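Probable glucarate dehydratase (Mycobacterium smegmatis str. MC2 155, PDB 3VDG) probably dehydrates glucarate, as a member of the enolase superfamily whose barrel domain holds a metal ion at its active site. Local coordinates at residues 211-216 with 234-239; 227-232 with 259-264; 240-245 with 264-269. All blocks are in the same frame, centred on the assembly; numbering follows the deposited sequence. Where two conformers were deposited one is given.

The three contacts sit close together in the barrel domain, their centres 9 to 10 Å apart. Strands 213-216, 241-244 and 267-269 are parallel neighbours in one sheet. Contact 1 joins the start of strand 213-216 to the chain leaving helix 222-235, just ahead of strand 241-244. Contact 2 is on the outside, where that same helix meets the end of helix 251-260, and its segments alternate along the chain with those of contact 1 and of contact 3. Contact 3, in series after contact 1, pairs strands 241-244 and 267-269 and shares Val-264 with contact 2. Successive beta-alpha-beta units thus carry Asp-244 and Glu-269 to the sodium ion, with Lys-216 of contact 1 bonded to Asp-244.

Contact 1 (211-216 with 234-239); sequences SAIKLK and AAFPDH
The backbone of 211-213 runs past the end of a type I turn, Phe-236 to His-239, and comes nearest at Ala-212 and His-239, whose CA atoms are 5.0 Å apart. The turn is closed by His-239 N bonded to Phe-236 O at 3.2 Å; no hydrogen bond crosses between the segments, so they meet by packing. The imidazole of His-239 leans against the backbone, its CD2 3.5 Å from Ser-211 C and 3.9 Å from Ala-212 N, while NE2 has a weak hydrogen bond to Phe-210 O just upstream. Ile-213 fills the angle between two rings. With CG1 anti to its own carbonyl carbon and the chain extended beyond it (chi2 175°), its CD1 methyl reaches 3.9 Å from Phe-236 CD2 and equally 3.9 Å from His-239 CB. This is one beta-alpha-beta unit of the barrel, strand 213-216, helix 222-235 and strand 241-244, and the packing lies at the end where the strands begin. The side chain of Ile-213 is about 13 Å from the sodium ion, whereas Lys-214 and Lys-216, further up the same strand, reach Glu-269 and Asp-244 of the metal site, a spacing consistent with the Lys-x-Lys motif known from mandelate racemase and glucarate dehydratases. The two rings of the turn also touch: Phe-236 CD1 sits 4.0 Å above the imidazole plane of His-239, toward the rim of that ring. Helix 194-208 adds Ala-201 against Phe-236 and Ile-205 against Ile-213, and Arg-233 NH1 donates a hydrogen bond to His-239 O.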
ATOM      1  N   SER A 211      -1.523 -26.725 -11.338  1.00 28.24           N
ATOM      2  CA  SER A 211      -0.831 -27.449 -10.269  0.50 33.87           C
ATOM      3  C   SER A 211      -1.593 -27.448  -8.950  1.00 36.71           C
ATOM      4  O   SER A 211      -1.110 -28.008  -7.968  1.00 37.69           O
ATOM      5  CB  SER A 211       0.512 -26.773  -9.989  0.50 40.69           C
ATOM      6  OG  SER A 211       0.292 -25.502  -9.381  0.50 40.36           O
ATOM      7  N   ALA A 212      -2.724 -26.741  -8.907  1.00 25.92           N
ATOM      8  CA  ALA A 212      -3.569 -26.641  -7.693  1.00 22.79           C
ATOM      9  C   ALA A 212      -5.016 -26.743  -8.164  1.00 24.41           C
ATOM     10  O   ALA A 212      -5.322 -26.415  -9.318  1.00 20.94           O
ATOM     11  CB  ALA A 212      -3.338 -25.331  -6.948  1.00 26.04           C
ATOM     12  N   ILE A 213      -5.906 -27.210  -7.296  1.00 24.02           N
ATOM     13  CA  ILE A 213      -7.260 -27.515  -7.744  1.00 21.51           C
ATOM     14  C   ILE A 213      -8.269 -26.966  -6.744  1.00 19.50           C
ATOM     15  O   ILE A 213      -8.106 -27.108  -5.525  1.00 26.10           O
ATOM     16  CB  ILE A 213      -7.480 -29.042  -7.852  1.00 26.71           C
ATOM     17  CG1 ILE A 213      -6.471 -29.686  -8.815  1.00 24.58           C
ATOM     18  CG2 ILE A 213      -8.897 -29.345  -8.295  1.00 24.05           C
ATOM     19  CD1 ILE A 213      -6.569 -31.206  -8.864  1.00 25.44           C
ATOM     20  N   LYS A 214      -9.311 -26.325  -7.250  1.00 22.23           N
ATOM     21  CA  LYS A 214     -10.336 -25.819  -6.361  1.00 19.85           C
ATOM     22  C   LYS A 214     -11.678 -26.407  -6.770  1.00 23.67           C
ATOM     23  O   LYS A 214     -11.965 -26.484  -7.954  1.00 24.42           O
ATOM     24  CB  LYS A 214     -10.418 -24.294  -6.485  1.00 21.58           C
ATOM     25  CG  LYS A 214     -11.663 -23.702  -5.820  1.00 30.90           C
ATOM     26  CD  LYS A 214     -11.711 -22.181  -5.963  1.00 33.30           C
ATOM     27  CE  LYS A 214     -12.895 -21.598  -5.208  1.00 29.68           C
ATOM     28  NZ  LYS A 214     -12.848 -20.112  -5.173  1.00 29.70           N
ATOM     29  N   LEU A 215     -12.507 -26.784  -5.793  1.00 21.99           N
ATOM     30  CA  LEU A 215     -13.869 -27.255  -6.086  1.00 19.20           C
ATOM     31  C   LEU A 215     -14.928 -26.267  -5.560  1.00 18.22           C
ATOM     32  O   LEU A 215     -14.918 -25.889  -4.375  1.00 21.80           O
ATOM     33  CB  LEU A 215     -14.113 -28.652  -5.471  1.00 25.87           C
ATOM     34  CG  LEU A 215     -15.523 -29.250  -5.621  1.00 25.54           C
ATOM     35  CD1 LEU A 215     -15.839 -29.487  -7.086  1.00 18.84           C
ATOM     36  CD2 LEU A 215     -15.687 -30.544  -4.820  1.00 19.10           C
ATOM     37  N   LYS A 216     -15.830 -25.854  -6.441  1.00 18.39           N
ATOM     38  CA  LYS A 216     -16.981 -25.044  -6.050  1.00 20.42           C
ATOM     39  C   LYS A 216     -18.017 -26.006  -5.449  1.00 22.05           C
ATOM     40  O   LYS A 216     -18.562 -26.862  -6.158  1.00 24.39           O
ATOM     41  CB  LYS A 216     -17.582 -24.333  -7.264  1.00 19.73           C
ATOM     42  CG  LYS A 216     -18.818 -23.482  -6.925  1.00 24.04           C
ATOM     43  CD  LYS A 216     -18.463 -22.009  -6.760  1.00 19.52           C
ATOM     44  CE  LYS A 216     -17.445 -21.768  -5.649  1.00 23.56           C
ATOM     45  NZ  LYS A 216     -17.181 -20.301  -5.489  1.00 21.62           N
ATOM     46  N   ALA A 234      -6.893 -38.591  -4.425  1.00 31.02           N
ATOM     47  CA  ALA A 234      -6.449 -39.909  -4.909  1.00 44.64           C
ATOM     48  C   ALA A 234      -5.911 -39.817  -6.327  1.00 41.48           C
ATOM     49  O   ALA A 234      -4.893 -40.421  -6.656  1.00 35.75           O
ATOM     50  CB  ALA A 234      -7.581 -40.935  -4.832  1.00 30.99           C
ATOM     51  N   ALA A 235      -6.591 -39.065  -7.181  1.00 30.60           N
ATOM     52  CA  ALA A 235      -6.154 -38.957  -8.580  1.00 29.44           C
ATOM     53  C   ALA A 235      -4.945 -38.028  -8.796  1.00 37.42           C
ATOM     54  O   ALA A 235      -4.192 -38.211  -9.755  1.00 37.19           O
ATOM     55  CB  ALA A 235      -7.312 -38.530  -9.465  1.00 30.72           C
ATOM     56  N   PHE A 236      -4.772 -37.049  -7.902  1.00 28.79           N
ATOM     57  CA  PHE A 236      -3.757 -35.986  -8.021  1.00 26.94           C
ATOM     58  C   PHE A 236      -3.063 -35.795  -6.676  1.00 35.28           C
ATOM     59  O   PHE A 236      -3.327 -34.823  -5.969  1.00 38.36           O
ATOM     60  CB  PHE A 236      -4.429 -34.668  -8.466  1.00 27.65           C
ATOM     61  CG  PHE A 236      -5.146 -34.771  -9.778  1.00 33.49           C
ATOM     62  CD1 PHE A 236      -4.458 -34.653 -10.970  1.00 34.24           C
ATOM     63  CD2 PHE A 236      -6.511 -35.009  -9.822  1.00 27.78           C
ATOM     64  CE1 PHE A 236      -5.119 -34.758 -12.194  1.00 32.06           C
ATOM     65  CE2 PHE A 236      -7.175 -35.107 -11.031  1.00 32.32           C
ATOM     66  CZ  PHE A 236      -6.482 -34.987 -12.227  1.00 29.00           C
ATOM     67  N   PRO A 237      -2.185 -36.747  -6.301  1.00 34.22           N
ATOM     68  CA  PRO A 237      -1.601 -36.808  -4.956  1.00 39.25           C
ATOM     69  C   PRO A 237      -0.803 -35.570  -4.565  1.00 34.90           C
ATOM     70  O   PRO A 237      -0.684 -35.263  -3.382  1.00 37.01           O
ATOM     71  CB  PRO A 237      -0.652 -38.017  -5.030  1.00 37.79           C
ATOM     72  CG  PRO A 237      -1.177 -38.841  -6.154  1.00 35.71           C
ATOM     73  CD  PRO A 237      -1.745 -37.870  -7.150  1.00 40.72           C
ATOM     74  N   ASP A 238      -0.265 -34.860  -5.547  1.00 30.08           N
ATOM     75  CA  ASP A 238       0.625 -33.747  -5.231  1.00 38.88           C
ATOM     76  C   ASP A 238      -0.041 -32.371  -5.405  1.00 35.95           C
ATOM     77  O   ASP A 238       0.563 -31.351  -5.114  1.00 41.78           O
ATOM     78  CB  ASP A 238       1.894 -33.838  -6.082  1.00 39.90           C
ATOM     79  CG  ASP A 238       2.725 -35.067  -5.754  1.00 70.77           C
ATOM     80  OD1 ASP A 238       2.889 -35.368  -4.551  1.00 50.28           O
ATOM     81  OD2 ASP A 238       3.210 -35.732  -6.695  1.00 66.18           O
ATOM     82  N   HIS A 239      -1.283 -32.351  -5.880  1.00 30.84           N
ATOM     83  CA  HIS A 239      -1.985 -31.087  -6.102  1.00 27.10           C
ATOM     84  C   HIS A 239      -2.583 -30.510  -4.847  1.00 26.15           C
ATOM     85  O   HIS A 239      -3.356 -31.173  -4.161  1.00 29.04           O
ATOM     86  CB  HIS A 239      -3.077 -31.272  -7.135  1.00 26.82           C
ATOM     87  CG  HIS A 239      -2.564 -31.367  -8.553  1.00 33.87           C
ATOM     88  ND1 HIS A 239      -1.688 -32.314  -8.948  1.00 33.99           N
ATOM     89  CD2 HIS A 239      -2.841 -30.595  -9.677  1.00 26.95           C
ATOM     90  CE1 HIS A 239      -1.413 -32.154 -10.257  1.00 35.90           C
ATOM     91  NE2 HIS A 239      -2.119 -31.104 -10.704  1.00 38.36           N
TER

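Contact 2 (227-232 with 259-264); sequences AAVEAL and AGLEGV
The carboxylate of Glu-230 turns one face toward Leu-261, whose CD2 methyl stands over it 4.3 Å from Glu-230 CD. Gly-260 O and Val-264 CG2 lie off to that same side, each 4.5 Å away, from OE2 and OE1 of Glu-230 respectively, and no hydrogen bond forms. Beneath this looser polar margin is the firmer part of the contact. Val-229 has CG1 anti to its backbone N (chi1 171°), which aims that methyl at the neighbouring segment, where it meets Val-264 CG1 at 3.8 Å and Leu-261 CD2 at 4.1 Å. The two partners approach Val-229 at a slant from a short turn that follows helix 251-260; Gly-263 takes a positive phi there, and Val-264 N bonds back to Leu-261 O at 2.9 Å. Helix 222-235 and the exit of helix 251-260 are thus adjacent on the outside of the barrel, and Leu-241 and Leu-243 of strand 241-244 lie beneath, against Val-264 and Leu-261. With three branched aliphatic side chains doing the touching and the carboxylate kept to the solvent-facing side, the cohesion here is hydrophobic and depends on shape rather than on directed bonds.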
ATOM      1  N   ALA A 227     -16.326 -36.439  -0.496  1.00 27.59           N
ATOM      2  CA  ALA A 227     -15.990 -37.576  -1.319  1.00 27.28           C
ATOM      3  C   ALA A 227     -15.347 -37.143  -2.630  1.00 31.48           C
ATOM      4  O   ALA A 227     -14.407 -37.784  -3.084  1.00 22.86           O
ATOM      5  CB  ALA A 227     -17.214 -38.447  -1.575  1.00 28.54           C
ATOM      6  N   ALA A 228     -15.833 -36.060  -3.243  1.00 24.75           N
ATOM      7  CA  ALA A 228     -15.193 -35.576  -4.458  1.00 24.23           C
ATOM      8  C   ALA A 228     -13.795 -35.075  -4.122  1.00 25.63           C
ATOM      9  O   ALA A 228     -12.844 -35.317  -4.868  1.00 26.22           O
ATOM     10  CB  ALA A 228     -16.016 -34.476  -5.132  1.00 22.26           C
ATOM     11  N   VAL A 229     -13.666 -34.379  -2.995  1.00 24.85           N
ATOM     12  CA  VAL A 229     -12.351 -33.888  -2.603  1.00 22.34           C
ATOM     13  C   VAL A 229     -11.358 -35.055  -2.441  1.00 37.49           C
ATOM     14  O   VAL A 229     -10.241 -35.018  -2.975  1.00 27.00           O
ATOM     15  CB  VAL A 229     -12.402 -32.982  -1.359  1.00 26.29           C
ATOM     16  CG1 VAL A 229     -10.989 -32.689  -0.882  1.00 28.06           C
ATOM     17  CG2 VAL A 229     -13.104 -31.663  -1.709  1.00 24.68           C
ATOM     18  N   GLU A 230     -11.768 -36.099  -1.725  1.00 28.10           N
ATOM     19  CA  GLU A 230     -10.890 -37.254  -1.516  1.00 29.14           C
ATOM     20  C   GLU A 230     -10.557 -37.985  -2.814  1.00 23.98           C
ATOM     21  O   GLU A 230      -9.444 -38.484  -2.973  1.00 31.25           O
ATOM     22  CB  GLU A 230     -11.481 -38.233  -0.499  1.00 32.78           C
ATOM     23  CG  GLU A 230     -12.220 -37.549   0.625  1.00 50.07           C
ATOM     24  CD  GLU A 230     -11.701 -37.941   1.988  1.00 86.07           C
ATOM     25  OE1 GLU A 230     -10.466 -38.065   2.135  1.00 62.79           O
ATOM     26  OE2 GLU A 230     -12.530 -38.096   2.911  1.00 72.14           O
ATOM     27  N   ALA A 231     -11.503 -38.041  -3.745  1.00 25.26           N
ATOM     28  CA  ALA A 231     -11.231 -38.638  -5.047  1.00 26.07           C
ATOM     29  C   ALA A 231     -10.205 -37.818  -5.812  1.00 39.46           C
ATOM     30  O   ALA A 231      -9.342 -38.369  -6.512  1.00 26.69           O
ATOM     31  CB  ALA A 231     -12.508 -38.780  -5.865  1.00 27.06           C
ATOM     32  N   LEU A 232     -10.307 -36.496  -5.704  1.00 28.10           N
ATOM     33  CA  LEU A 232      -9.319 -35.632  -6.339  1.00 28.36           C
ATOM     34  C   LEU A 232      -7.953 -35.905  -5.737  1.00 23.67           C
ATOM     35  O   LEU A 232      -6.965 -35.992  -6.464  1.00 30.00           O
ATOM     36  CB  LEU A 232      -9.686 -34.145  -6.185  1.00 25.01           C
ATOM     37  CG  LEU A 232     -10.873 -33.734  -7.056  1.00 24.11           C
ATOM     38  CD1 LEU A 232     -11.457 -32.404  -6.591  1.00 26.84           C
ATOM     39  CD2 LEU A 232     -10.464 -33.663  -8.525  1.00 21.59           C
ATOM     40  N   ALA A 259     -12.664 -31.094  10.056  1.00 30.94           N
ATOM     41  CA  ALA A 259     -12.036 -32.204  10.777  1.00 35.39           C
ATOM     42  C   ALA A 259     -11.868 -33.378   9.837  1.00 29.28           C
ATOM     43  O   ALA A 259     -10.814 -34.002   9.795  1.00 34.62           O
ATOM     44  CB  ALA A 259     -12.855 -32.604  12.001  1.00 34.46           C
ATOM     45  N   GLY A 260     -12.897 -33.651   9.042  1.00 27.12           N
ATOM     46  CA  GLY A 260     -12.856 -34.751   8.103  1.00 32.18           C
ATOM     47  C   GLY A 260     -11.876 -34.552   6.971  1.00 40.91           C
ATOM     48  O   GLY A 260     -11.433 -35.512   6.366  1.00 29.58           O
ATOM     49  N   LEU A 261     -11.532 -33.307   6.661  1.00 31.84           N
ATOM     50  CA  LEU A 261     -10.576 -33.063   5.579  1.00 25.06           C
ATOM     51  C   LEU A 261      -9.204 -32.605   6.099  1.00 30.16           C
ATOM     52  O   LEU A 261      -8.383 -32.062   5.340  1.00 30.33           O
ATOM     53  CB  LEU A 261     -11.147 -32.067   4.557  1.00 26.68           C
ATOM     54  CG  LEU A 261     -12.353 -32.553   3.741  1.00 26.88           C
ATOM     55  CD1 LEU A 261     -12.888 -31.426   2.862  1.00 24.49           C
ATOM     56  CD2 LEU A 261     -12.001 -33.781   2.910  1.00 29.44           C
ATOM     57  N   GLU A 262      -8.955 -32.819   7.388  1.00 26.45           N
ATOM     58  CA  GLU A 262      -7.658 -32.491   7.954  1.00 28.50           C
ATOM     59  C   GLU A 262      -6.559 -33.089   7.074  1.00 30.82           C
ATOM     60  O   GLU A 262      -6.641 -34.247   6.681  1.00 30.79           O
ATOM     61  CB  GLU A 262      -7.533 -33.019   9.387  1.00 31.55           C
ATOM     62  CG  GLU A 262      -6.137 -32.821   9.966  1.00 42.39           C
ATOM     63  CD  GLU A 262      -6.092 -32.943  11.478  1.00 66.66           C
ATOM     64  OE1 GLU A 262      -7.096 -33.378  12.070  1.00 65.92           O
ATOM     65  OE2 GLU A 262      -5.057 -32.592  12.081  1.00 61.17           O
ATOM     66  N   GLY A 263      -5.554 -32.289   6.739  1.00 35.29           N
ATOM     67  CA  GLY A 263      -4.412 -32.769   5.962  1.00 31.02           C
ATOM     68  C   GLY A 263      -4.669 -32.930   4.475  1.00 39.32           C
ATOM     69  O   GLY A 263      -3.780 -33.326   3.729  1.00 34.90           O
ATOM     70  N   VAL A 264      -5.884 -32.624   4.032  1.00 29.07           N
ATOM     71  CA  VAL A 264      -6.222 -32.756   2.621  1.00 22.31           C
ATOM     72  C   VAL A 264      -6.313 -31.394   1.905  1.00 25.62           C
ATOM     73  O   VAL A 264      -5.882 -31.265   0.749  1.00 29.66           O
ATOM     74  CB  VAL A 264      -7.556 -33.520   2.430  1.00 31.45           C
ATOM     75  CG1 VAL A 264      -7.843 -33.722   0.954  1.00 30.98           C
ATOM     76  CG2 VAL A 264      -7.511 -34.873   3.133  1.00 32.86           C
TER

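Contact 3 (240-245 with 264-269); sequences PLRLDP and VLEYLE. With NA (sodium ion), chain C.
Arg-242 has CG anti to its carbonyl carbon and an extended chain from CG to NE, while Glu-266, with CG anti to the backbone N, runs alongside it in the same direction. The result is a salt bridge: Arg-242 NE donates at 3.2 Å to Glu-266 OE1, an oxygen that lies in the guanidinium plane, with a weak second bond from NH2. Tyr-267 CG takes the crowded position between backbone N and carbonyl carbon (chi1 54°), which brings the ring face against the arginine chain, a CH-pi contact with Arg-242 CG 4.0 Å from the Tyr-267 ring centroid. The phenol oxygen ends over the guanidinium face, poorly angled for a bond, and pairs instead with Ser-341 OG. Arg-242 itself is also held by Asp-370 and by Ala-368 O. Between the backbones, the parallel strands are tied by Glu-266 N to Leu-241 O at 2.8 Å and by Glu-269 N to Leu-243 O at 2.9 Å; between these ties Leu-243 N and Tyr-267 O are buried without a hydrogen-bond partner, though Arg-242 CA-H points at Tyr-267 O. On the other side of the sheet, Leu-243 CB packs on Leu-265 CD2 and Leu-268 CD1. At the C-terminal ends, the carboxylates of Asp-244 and Glu-269 stack 20° from parallel. Sodium is bound by Asp-244 OD2 at 2.4 Å and by Glu-269 OE2 at 2.2 Å, with two waters and Asn-292 as further ligands. Lys-216 NZ is hydrogen-bonded to Asp-244 OD2, and Lys-214 NZ forms a salt bridge with Glu-269 OE1. As in other enolase relatives, consecutive strand ends supply this site, where magnesium would probably bind; the cation, together with both lysines, probably offsets the repulsion expected between Asp-244 OD2 and Glu-269 OE2, 3.3 Å apart.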
ATOM      1  N   PRO A 240      -2.242 -29.252  -4.525  1.00 24.42           N
ATOM      2  CA  PRO A 240      -2.990 -28.609  -3.452  1.00 21.59           C
ATOM      3  C   PRO A 240      -4.477 -28.505  -3.831  1.00 20.73           C
ATOM      4  O   PRO A 240      -4.805 -28.316  -5.011  1.00 26.10           O
ATOM      5  CB  PRO A 240      -2.344 -27.215  -3.356  1.00 29.08           C
ATOM      6  CG  PRO A 240      -0.952 -27.414  -3.890  1.00 35.96           C
ATOM      7  CD  PRO A 240      -1.131 -28.406  -5.012  1.00 32.79           C
ATOM      8  N   LEU A 241      -5.348 -28.643  -2.827  1.00 22.76           N
ATOM      9  CA  LEU A 241      -6.807 -28.683  -3.032  1.00 24.57           C
ATOM     10  C   LEU A 241      -7.490 -27.638  -2.172  1.00 21.65           C
ATOM     11  O   LEU A 241      -7.079 -27.372  -1.042  1.00 21.78           O
ATOM     12  CB  LEU A 241      -7.383 -30.065  -2.646  1.00 23.28           C
ATOM     13  CG  LEU A 241      -6.843 -31.290  -3.393  1.00 31.58           C
ATOM     14  CD1 LEU A 241      -7.502 -32.548  -2.852  1.00 27.75           C
ATOM     15  CD2 LEU A 241      -7.074 -31.184  -4.894  1.00 31.49           C
ATOM     16  N   ARG A 242      -8.558 -27.055  -2.701  1.00 23.96           N
ATOM     17  CA  ARG A 242      -9.333 -26.091  -1.944  1.00 25.08           C
ATOM     18  C   ARG A 242     -10.788 -26.386  -2.171  1.00 21.06           C
ATOM     19  O   ARG A 242     -11.164 -26.871  -3.234  1.00 21.22           O
ATOM     20  CB  ARG A 242      -9.081 -24.679  -2.464  1.00 28.62           C
ATOM     21  CG  ARG A 242      -7.626 -24.286  -2.496  1.00 31.78           C
ATOM     22  CD  ARG A 242      -7.469 -23.265  -3.603  1.00 51.52           C
ATOM     23  NE  ARG A 242      -6.082 -22.870  -3.746  1.00 41.58           N
ATOM     24  CZ  ARG A 242      -5.659 -21.944  -4.588  1.00 42.91           C
ATOM     25  NH1 ARG A 242      -6.521 -21.311  -5.386  1.00 47.03           N
ATOM     26  NH2 ARG A 242      -4.372 -21.659  -4.631  1.00 32.52           N
ATOM     27  N   LEU A 243     -11.606 -26.078  -1.178  1.00 25.13           N
ATOM     28  CA  LEU A 243     -13.040 -26.300  -1.296  1.00 22.93           C
ATOM     29  C   LEU A 243     -13.737 -25.004  -0.885  1.00 19.22           C
ATOM     30  O   LEU A 243     -13.331 -24.357   0.078  1.00 23.18           O
ATOM     31  CB  LEU A 243     -13.458 -27.450  -0.367  1.00 27.88           C
ATOM     32  CG  LEU A 243     -14.946 -27.794  -0.215  1.00 23.60           C
ATOM     33  CD1 LEU A 243     -15.552 -28.168  -1.561  1.00 19.82           C
ATOM     34  CD2 LEU A 243     -15.097 -28.940   0.795  1.00 25.38           C
ATOM     35  N   ASP A 244     -14.784 -24.635  -1.618  1.00 23.33           N
ATOM     36  CA  ASP A 244     -15.466 -23.365  -1.404  1.00 22.51           C
ATOM     37  C   ASP A 244     -16.966 -23.539  -1.571  1.00 17.08           C
ATOM     38  O   ASP A 244     -17.467 -23.592  -2.695  1.00 19.52           O
ATOM     39  CB  ASP A 244     -14.950 -22.358  -2.432  1.00 21.91           C
ATOM     40  CG  ASP A 244     -15.728 -21.051  -2.423  1.00 27.25           C
ATOM     41  OD1 ASP A 244     -16.474 -20.761  -1.450  1.00 24.79           O
ATOM     42  OD2 ASP A 244     -15.579 -20.299  -3.402  1.00 23.49           O
ATOM     43  N   PRO A 245     -17.693 -23.673  -0.460  1.00 18.57           N
ATOM     44  CA  PRO A 245     -19.138 -23.858  -0.603  1.00 23.81           C
ATOM     45  C   PRO A 245     -19.909 -22.538  -0.510  1.00 23.77           C
ATOM     46  O   PRO A 245     -21.124 -22.567  -0.293  1.00 20.87           O
ATOM     47  CB  PRO A 245     -19.484 -24.716   0.619  1.00 22.18           C
ATOM     48  CG  PRO A 245     -18.547 -24.186   1.666  1.00 22.22           C
ATOM     49  CD  PRO A 245     -17.253 -23.870   0.935  1.00 19.84           C
ATOM     50  N   VAL A 264      -5.884 -32.624   4.032  1.00 29.07           N
ATOM     51  CA  VAL A 264      -6.222 -32.756   2.621  1.00 22.31           C
ATOM     52  C   VAL A 264      -6.313 -31.394   1.905  1.00 25.62           C
ATOM     53  O   VAL A 264      -5.882 -31.265   0.749  1.00 29.66           O
ATOM     54  CB  VAL A 264      -7.556 -33.520   2.430  1.00 31.45           C
ATOM     55  CG1 VAL A 264      -7.843 -33.722   0.954  1.00 30.98           C
ATOM     56  CG2 VAL A 264      -7.511 -34.873   3.133  1.00 32.86           C
ATOM     57  N   LEU A 265      -6.865 -30.384   2.585  1.00 26.10           N
ATOM     58  CA  LEU A 265      -7.065 -29.056   1.969  1.00 27.89           C
ATOM     59  C   LEU A 265      -5.935 -28.095   2.262  1.00 30.30           C
ATOM     60  O   LEU A 265      -5.451 -28.020   3.378  1.00 30.72           O
ATOM     61  CB  LEU A 265      -8.358 -28.404   2.459  1.00 24.73           C
ATOM     62  CG  LEU A 265      -9.680 -29.070   2.097  1.00 27.08           C
ATOM     63  CD1 LEU A 265     -10.819 -28.265   2.719  1.00 27.06           C
ATOM     64  CD2 LEU A 265      -9.857 -29.186   0.588  1.00 25.12           C
ATOM     65  N   GLU A 266      -5.544 -27.333   1.253  1.00 29.56           N
ATOM     66  CA  GLU A 266      -4.634 -26.219   1.442  1.00 27.27           C
ATOM     67  C   GLU A 266      -5.334 -25.087   2.207  1.00 26.04           C
ATOM     68  O   GLU A 266      -4.773 -24.474   3.117  1.00 24.42           O
ATOM     69  CB  GLU A 266      -4.178 -25.743   0.065  1.00 30.69           C
ATOM     70  CG  GLU A 266      -3.289 -24.532   0.093  1.00 40.73           C
ATOM     71  CD  GLU A 266      -2.679 -24.241  -1.263  1.00 35.30           C
ATOM     72  OE1 GLU A 266      -3.439 -23.928  -2.218  1.00 35.18           O
ATOM     73  OE2 GLU A 266      -1.436 -24.328  -1.346  1.00 44.96           O
ATOM     74  N   TYR A 267      -6.577 -24.789   1.845  1.00 21.50           N
ATOM     75  CA  TYR A 267      -7.405 -23.963   2.721  1.00 18.96           C
ATOM     76  C   TYR A 267      -8.869 -24.253   2.440  1.00 16.77           C
ATOM     77  O   TYR A 267      -9.187 -24.880   1.442  1.00 21.20           O
ATOM     78  CB  TYR A 267      -7.093 -22.456   2.599  1.00 19.92           C
ATOM     79  CG  TYR A 267      -7.137 -21.812   1.205  1.00 24.69           C
ATOM     80  CD1 TYR A 267      -5.988 -21.265   0.644  1.00 29.96           C
ATOM     81  CD2 TYR A 267      -8.330 -21.691   0.489  1.00 24.84           C
ATOM     82  CE1 TYR A 267      -6.014 -20.643  -0.603  1.00 26.64           C
ATOM     83  CE2 TYR A 267      -8.372 -21.070  -0.757  1.00 19.68           C
ATOM     84  CZ  TYR A 267      -7.212 -20.542  -1.301  1.00 29.01           C
ATOM     85  OH  TYR A 267      -7.227 -19.918  -2.547  1.00 24.66           O
ATOM     86  N   LEU A 268      -9.740 -23.819   3.337  1.00 21.42           N
ATOM     87  CA  LEU A 268     -11.190 -23.977   3.187  1.00 20.67           C
ATOM     88  C   LEU A 268     -11.821 -22.590   3.063  1.00 18.16           C
ATOM     89  O   LEU A 268     -11.664 -21.778   3.971  1.00 20.09           O
ATOM     90  CB  LEU A 268     -11.742 -24.681   4.438  1.00 16.59           C
ATOM     91  CG  LEU A 268     -13.251 -24.883   4.526  1.00 18.20           C
ATOM     92  CD1 LEU A 268     -13.683 -25.825   3.409  1.00 20.77           C
ATOM     93  CD2 LEU A 268     -13.600 -25.483   5.888  1.00 24.74           C
ATOM     94  N   GLU A 269     -12.493 -22.288   1.946  1.00 19.69           N
ATOM     95  CA  GLU A 269     -12.960 -20.912   1.724  1.00 20.36           C
ATOM     96  C   GLU A 269     -14.406 -20.776   2.151  1.00 19.10           C
ATOM     97  O   GLU A 269     -15.229 -21.599   1.763  1.00 23.16           O
ATOM     98  CB  GLU A 269     -12.932 -20.488   0.237  1.00 20.26           C
ATOM     99  CG  GLU A 269     -11.768 -20.963  -0.599  1.00 41.30           C
ATOM    100  CD  GLU A 269     -11.866 -20.465  -2.039  1.00 33.50           C
ATOM    101  OE1 GLU A 269     -11.254 -21.094  -2.934  1.00 63.46           O
ATOM    102  OE2 GLU A 269     -12.574 -19.451  -2.279  1.00 28.88           O
TER
HETATM  103 NA    NA C 502     -14.297 -18.264  -2.991  1.00 43.00          NA
HETATM  104  O   HOH W   1      -4.013 -29.636  -0.389  1.00 25.75           O
HETATM  105  O   HOH W   2      -1.545 -22.933  -4.353  1.00 29.91           O
HETATM  106  O   HOH W   3     -16.190 -17.964  -1.604  1.00 25.35           O
HETATM  107  O   HOH W   4     -14.818 -17.971  -5.205  1.00 32.47           O